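Local coordinates for protein nucleoporin NUP159 (Saccharomyces cerevisiae, PDB 1XIP) that is a nuclear pore complex component whose N-terminal beta-propeller domain, the part described here, tethers the helicase Dbp5 to the pore for mRNA export, at residues 129-134 with 166-171; 173-178 with 187-192. One frame throughout, in Å; residues are numbered along the deposited sequence.

Interaction 1. Residues 129-134 with 166-171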
loop_
_atom_site.group_PDB
_atom_site.type_symbol
_atom_site.label_atom_id
_atom_site.label_comp_id
_atom_site.label_asym_id
_atom_site.label_seq_id
_atom_site.Cartn_x
_atom_site.Cartn_y
_atom_site.Cartn_z
ATOM N N VAL A 129 -14.422 4.753 -6.510
ATOM C CA VAL A 129 -13.720 4.537 -5.258
ATOM C C VAL A 129 -12.221 4.755 -5.437
ATOM O O VAL A 129 -11.681 4.442 -6.498
ATOM C CB VAL A 129 -14.048 3.133 -4.724
ATOM C CG1 VAL A 129 -13.051 2.683 -3.677
ATOM C CG2 VAL A 129 -15.465 3.113 -4.168
ATOM N N PHE A 130 -11.565 5.315 -4.416
ATOM C CA PHE A 130 -10.121 5.599 -4.443
ATOM C C PHE A 130 -9.296 4.526 -3.705
ATOM O O PHE A 130 -8.161 4.219 -4.089
ATOM C CB PHE A 130 -9.818 6.949 -3.760
ATOM C CG PHE A 130 -10.217 8.162 -4.552
ATOM C CD1 PHE A 130 -10.270 8.135 -5.959
ATOM C CD2 PHE A 130 -10.527 9.359 -3.885
ATOM C CE1 PHE A 130 -10.646 9.276 -6.694
ATOM C CE2 PHE A 130 -10.897 10.514 -4.601
ATOM C CZ PHE A 130 -10.962 10.472 -6.015
ATOM N N GLN A 131 -9.856 4.012 -2.610
ATOM C CA GLN A 131 -9.124 3.127 -1.714
ATOM C C GLN A 131 -10.016 2.157 -0.980
ATOM O O GLN A 131 -11.102 2.521 -0.535
ATOM C CB GLN A 131 -8.313 3.928 -0.693
ATOM C CG GLN A 131 -7.122 3.127 -0.124
ATOM C CD GLN A 131 -6.426 3.836 0.998
ATOM O OE1 GLN A 131 -5.878 4.907 0.796
ATOM N NE2 GLN A 131 -6.453 3.253 2.187
ATOM N N LEU A 132 -9.536 0.924 -0.852
ATOM C CA LEU A 132 -10.225 -0.118 -0.120
ATOM C C LEU A 132 -9.237 -0.777 0.790
ATOM O O LEU A 132 -8.076 -0.983 0.406
ATOM C CB LEU A 132 -10.746 -1.180 -1.072
ATOM C CG LEU A 132 -11.965 -0.868 -1.911
ATOM C CD1 LEU A 132 -11.591 -0.857 -3.367
ATOM C CD2 LEU A 132 -12.996 -1.921 -1.647
ATOM N N LYS A 133 -9.686 -1.109 1.993
ATOM C CA LYS A 133 -8.924 -1.943 2.900
ATOM C C LYS A 133 -9.836 -2.979 3.508
ATOM O O LYS A 133 -10.962 -2.678 3.951
ATOM C CB LYS A 133 -8.300 -1.116 4.014
ATOM C CG LYS A 133 -6.779 -0.984 3.965
ATOM C CD LYS A 133 -6.023 -2.291 4.313
ATOM C CE LYS A 133 -4.602 -2.322 3.647
ATOM N NZ LYS A 133 -4.068 -3.710 3.295
ATOM N N ASN A 134 -9.349 -4.211 3.533
ATOM C CA ASN A 134 -10.047 -5.268 4.218
ATOM C C ASN A 134 -9.478 -5.467 5.614
ATOM O O ASN A 134 -8.260 -5.531 5.780
ATOM C CB ASN A 134 -9.957 -6.553 3.421
ATOM C CG ASN A 134 -10.459 -7.739 4.195
ATOM O OD1 ASN A 134 -9.780 -8.755 4.284
ATOM N ND2 ASN A 134 -11.655 -7.612 4.779
ATOM N N THR A 166 -9.218 12.224 2.942
ATOM C CA THR A 166 -8.426 12.110 1.716
ATOM C C THR A 166 -7.523 10.883 1.732
ATOM O O THR A 166 -7.114 10.395 0.687
ATOM C CB THR A 166 -7.605 13.386 1.415
ATOM O OG1 THR A 166 -6.764 13.690 2.523
ATOM C CG2 THR A 166 -8.516 14.606 1.318
ATOM N N SER A 167 -7.223 10.406 2.933
ATOM C CA SER A 167 -6.517 9.161 3.129
ATOM C C SER A 167 -6.940 8.516 4.436
ATOM O O SER A 167 -7.208 9.188 5.418
ATOM C CB SER A 167 -4.995 9.385 3.134
ATOM O OG SER A 167 -4.307 8.145 2.984
ATOM N N PHE A 168 -6.980 7.200 4.449
ATOM C CA PHE A 168 -7.246 6.472 5.675
ATOM C C PHE A 168 -6.318 5.261 5.774
ATOM O O PHE A 168 -5.719 4.848 4.792
ATOM C CB PHE A 168 -8.717 6.052 5.741
ATOM C CG PHE A 168 -9.037 4.817 4.921
ATOM C CD1 PHE A 168 -9.056 3.553 5.516
ATOM C CD2 PHE A 168 -9.336 4.923 3.563
ATOM C CE1 PHE A 168 -9.360 2.410 4.767
ATOM C CE2 PHE A 168 -9.648 3.794 2.805
ATOM C CZ PHE A 168 -9.655 2.532 3.406
ATOM N N ASP A 169 -6.201 4.706 6.971
ATOM C CA ASP A 169 -5.507 3.438 7.169
ATOM C C ASP A 169 -6.209 2.677 8.292
ATOM O O ASP A 169 -6.754 3.294 9.190
ATOM C CB ASP A 169 -4.030 3.688 7.508
ATOM C CG ASP A 169 -3.168 2.446 7.351
ATOM O OD1 ASP A 169 -3.649 1.418 6.782
ATOM O OD2 ASP A 169 -1.983 2.402 7.767
ATOM N N VAL A 170 -6.223 1.344 8.219
ATOM C CA VAL A 170 -6.732 0.514 9.313
ATOM C C VAL A 170 -5.792 -0.593 9.683
ATOM O O VAL A 170 -5.044 -1.115 8.832
ATOM C CB VAL A 170 -8.054 -0.210 8.987
ATOM C CG1 VAL A 170 -9.216 0.439 9.704
ATOM C CG2 VAL A 170 -8.285 -0.345 7.511
ATOM N N THR A 171 -5.849 -0.962 10.961
ATOM C CA THR A 171 -5.320 -2.227 11.435
ATOM C C THR A 171 -6.479 -3.000 12.050
ATOM O O THR A 171 -7.625 -2.567 11.987
ATOM C CB THR A 171 -4.231 -2.006 12.494
ATOM O OG1 THR A 171 -4.787 -1.290 13.618
ATOM C CG2 THR A 171 -3.120 -1.099 11.960
HETATM O O HOH W 1 -5.175 7.341 0.591
#
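Gln131 NE2 donates a hydrogen bond to the backbone oxygen Phe168 O at 3.1 Å, nearly straight at 161°. The acceptor lies close to the plane of the Gln131 amide, but the nitrogen sits well above the carbonyl plane of Phe168. At the other end of the amide, a water donates to Gln131 OE1 and is bonded to Ser167 OG, which lies 2.7 Å from the water oxygen. Ser167 OG is also bound to Val219 N, in strand 215-221 of the next sheet.

The same amide lies over one face of the Phe168 ring. The two planes are 22° apart, and Gln131 NE2 comes within 3.3 Å of Phe168 CE2, toward the rim. Gln131 reaches across with CG anti to the backbone N (chi1 -157°) and the chain extended beyond it. Phe168 holds CG between its own N and carbonyl carbon, and this brings the ring up to 129-134. Gln131 O lies at the ring edge. With an alanine here in place of Gln131, Phe168 would probably lose the amide lying over its ring, and Phe168 O its side-chain donor.

Further along the strands, Lys133 and Val170 pack by their aliphatic parts, sliding past each other in opposite directions. Lys133 CB touches Val170 CG2 at 3.6 Å, and Phe168 CE1 lies 3.8 Å from Lys133 CB. The lysine bends at chi2 and carries its amine away.

Strands 131-134 and 167-170 run nearly parallel, with axes 7.9 Å from each other. They share no backbone bonds, so side chains fill the space between them. Each is an outermost strand of a four-stranded antiparallel sheet, and the two sheets are successive propeller blades. Val140 and Leu142 of strand 138-143 also pack on Phe168.

Interaction 2. Residues 173-178 with 187-192; sequences SQLAVL and FAWRNG
Three backbone hydrogen bonds join 173-178 to 187-192 as antiparallel strands. Leu175 and Phe187 form a hydrogen-bonded pair: Leu175 N reaches Phe187 O at 3.0 Å, and Phe187 N reaches Leu175 O at 2.8 Å. Trp189 N gives the third bond, to Ser173 O at 2.7 Å. Here the donor stands 57° out of the carbonyl plane. Gln174 and Ala188 form the non-hydrogen-bonded pair between them.

Two CA-H...O contacts add to the backbone bonds. Ser173 CA lies 3.3 Å from Trp189 O, and Gln174 CA lies 3.4 Å from Phe187 O.

The apolar contacts gather on the sheet face that carries Leu175 and Phe187. Leu175 CD2 meets the benzene part of the indole obliquely, 3.6 Å from Trp189 CE3. Trp189 holds CG anti to its own N (chi1 175°), which lays this part of the ring beside the leucine. Over one face of the indole comes Gly192 N, where the chain turns back after Asn191. The Phe187 ring presents its edge to Leu175 O, and Val177 CG2 lies 4.3 Å from Phe187 CE2.

Gln174 stands on the other face, with Ala188, and its NE2 bonds to Ser186 OG.

The two segments belong to the hairpin of strands 174-179 and 184-190, the middle pair of a four-stranded blade. Their short axes make an angle of 135°, a marked twist. Met194 of strand 193-200 touches Leu175, Phe187 and Trp189, and Val170 of strand 167-170 packs on Leu175. On the other face, Gln174 and Ala176 meet Ile221 and Phe227 of the next sheet.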
loop_
_atom_site.group_PDB
_atom_site.type_symbol
_atom_site.label_atom_id
_atom_site.label_comp_id
_atom_site.label_asym_id
_atom_site.label_seq_id
_atom_site.Cartn_x
_atom_site.Cartn_y
_atom_site.Cartn_z
ATOM N N SER A 173 -7.252 -3.050 15.013
ATOM C CA SER A 173 -7.756 -2.362 16.207
ATOM C C SER A 173 -7.792 -0.838 16.129
ATOM O O SER A 173 -8.324 -0.190 17.025
ATOM C CB SER A 173 -6.973 -2.806 17.437
ATOM O OG SER A 173 -5.592 -2.585 17.252
ATOM N N GLN A 174 -7.251 -0.270 15.051
ATOM C CA GLN A 174 -7.201 1.186 14.884
ATOM C C GLN A 174 -7.656 1.635 13.493
ATOM O O GLN A 174 -7.504 0.899 12.523
ATOM C CB GLN A 174 -5.785 1.665 15.143
ATOM C CG GLN A 174 -5.647 3.123 15.494
ATOM C CD GLN A 174 -4.186 3.510 15.679
ATOM O OE1 GLN A 174 -3.295 2.644 15.608
ATOM N NE2 GLN A 174 -3.929 4.801 15.928
ATOM N N LEU A 175 -8.220 2.841 13.413
ATOM C CA LEU A 175 -8.558 3.492 12.138
ATOM C C LEU A 175 -8.106 4.944 12.168
ATOM O O LEU A 175 -8.559 5.732 13.008
ATOM C CB LEU A 175 -10.071 3.414 11.848
ATOM C CG LEU A 175 -10.765 4.037 10.599
ATOM C CD1 LEU A 175 -9.849 4.597 9.541
ATOM C CD2 LEU A 175 -11.694 3.027 9.944
ATOM N N ALA A 176 -7.200 5.287 11.257
ATOM C CA ALA A 176 -6.707 6.656 11.125
ATOM C C ALA A 176 -7.276 7.353 9.879
ATOM O O ALA A 176 -7.503 6.736 8.845
ATOM C CB ALA A 176 -5.197 6.665 11.094
ATOM N N VAL A 177 -7.475 8.654 9.987
ATOM C CA VAL A 177 -8.102 9.431 8.930
ATOM C C VAL A 177 -7.313 10.741 8.737
ATOM O O VAL A 177 -6.939 11.400 9.718
ATOM C CB VAL A 177 -9.589 9.696 9.304
ATOM C CG1 VAL A 177 -10.151 10.881 8.577
ATOM C CG2 VAL A 177 -10.436 8.444 9.050
ATOM N N LEU A 178 -7.006 11.068 7.475
ATOM C CA LEU A 178 -6.437 12.360 7.098
ATOM C C LEU A 178 -7.520 13.176 6.405
ATOM O O LEU A 178 -8.091 12.731 5.399
ATOM C CB LEU A 178 -5.265 12.186 6.138
ATOM C CG LEU A 178 -4.057 13.142 6.220
ATOM C CD1 LEU A 178 -3.181 13.040 4.980
ATOM C CD2 LEU A 178 -4.444 14.603 6.491
ATOM N N PHE A 187 -9.186 6.428 15.688
ATOM C CA PHE A 187 -10.278 5.770 16.401
ATOM C C PHE A 187 -9.855 4.393 16.850
ATOM O O PHE A 187 -9.098 3.712 16.164
ATOM C CB PHE A 187 -11.495 5.598 15.500
ATOM C CG PHE A 187 -11.972 6.864 14.843
ATOM C CD1 PHE A 187 -13.125 7.506 15.298
ATOM C CD2 PHE A 187 -11.311 7.385 13.733
ATOM C CE1 PHE A 187 -13.586 8.657 14.684
ATOM C CE2 PHE A 187 -11.763 8.533 13.116
ATOM C CZ PHE A 187 -12.903 9.171 13.591
ATOM N N ALA A 188 -10.362 3.966 17.991
ATOM C CA ALA A 188 -10.333 2.553 18.319
ATOM C C ALA A 188 -11.319 1.849 17.381
ATOM O O ALA A 188 -12.430 2.343 17.151
ATOM C CB ALA A 188 -10.709 2.341 19.752
ATOM N N TRP A 189 -10.886 0.720 16.821
ATOM C CA TRP A 189 -11.664 -0.016 15.830
ATOM C C TRP A 189 -11.932 -1.486 16.248
ATOM O O TRP A 189 -11.003 -2.237 16.580
ATOM C CB TRP A 189 -10.953 0.037 14.473
ATOM C CG TRP A 189 -11.624 -0.786 13.431
ATOM C CD1 TRP A 189 -11.393 -2.104 13.151
ATOM C CD2 TRP A 189 -12.661 -0.364 12.542
ATOM N NE1 TRP A 189 -12.224 -2.528 12.143
ATOM C CE2 TRP A 189 -13.014 -1.479 11.749
ATOM C CE3 TRP A 189 -13.335 0.846 12.336
ATOM C CZ2 TRP A 189 -14.005 -1.416 10.757
ATOM C CZ3 TRP A 189 -14.314 0.909 11.363
ATOM C CH2 TRP A 189 -14.638 -0.217 10.579
ATOM N N ARG A 190 -13.203 -1.888 16.206
ATOM C CA ARG A 190 -13.600 -3.262 16.542
ATOM C C ARG A 190 -14.768 -3.758 15.687
ATOM O O ARG A 190 -15.934 -3.463 15.993
ATOM C CB ARG A 190 -13.988 -3.358 18.023
ATOM C CG ARG A 190 -13.023 -4.156 18.872
ATOM C CD ARG A 190 -13.480 -5.557 19.184
ATOM N NE ARG A 190 -12.340 -6.463 19.272
ATOM C CZ ARG A 190 -12.342 -7.613 19.929
ATOM N NH1 ARG A 190 -13.431 -8.014 20.565
ATOM N NH2 ARG A 190 -11.249 -8.369 19.949
ATOM N N ASN A 191 -14.455 -4.509 14.624
ATOM C CA ASN A 191 -15.478 -5.143 13.775
ATOM C C ASN A 191 -16.614 -4.197 13.303
ATOM O O ASN A 191 -17.801 -4.464 13.538
ATOM C CB ASN A 191 -16.040 -6.393 14.468
ATOM C CG ASN A 191 -16.920 -7.236 13.556
ATOM O OD1 ASN A 191 -16.558 -7.541 12.416
ATOM N ND2 ASN A 191 -18.080 -7.636 14.065
ATOM N N GLY A 192 -16.238 -3.103 12.636
ATOM C CA GLY A 192 -17.202 -2.143 12.109
ATOM C C GLY A 192 -17.510 -0.992 13.054
ATOM O O GLY A 192 -18.080 0.027 12.647
#

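How the interactions relate
The two interactions come one after the other along the chain, and their centres are about 11 Å apart. Interaction 1 joins two successive blades, about 9 Å from the centre of the chain. Interaction 2 lies within the second of these blades, about 17 Å from that centre. Strand 167-170 links them: it faces the preceding blade in interaction 1 and pairs with strand 174-179, which interaction 2 joins to strand 184-190, farther from the centre. Thr166 N to Leu178 O and Ser167 O to Leu178 N are probable hydrogen bonds between them. One contact thus sets blade against blade and the other builds a blade, in the propeller domain that binds Dbp5.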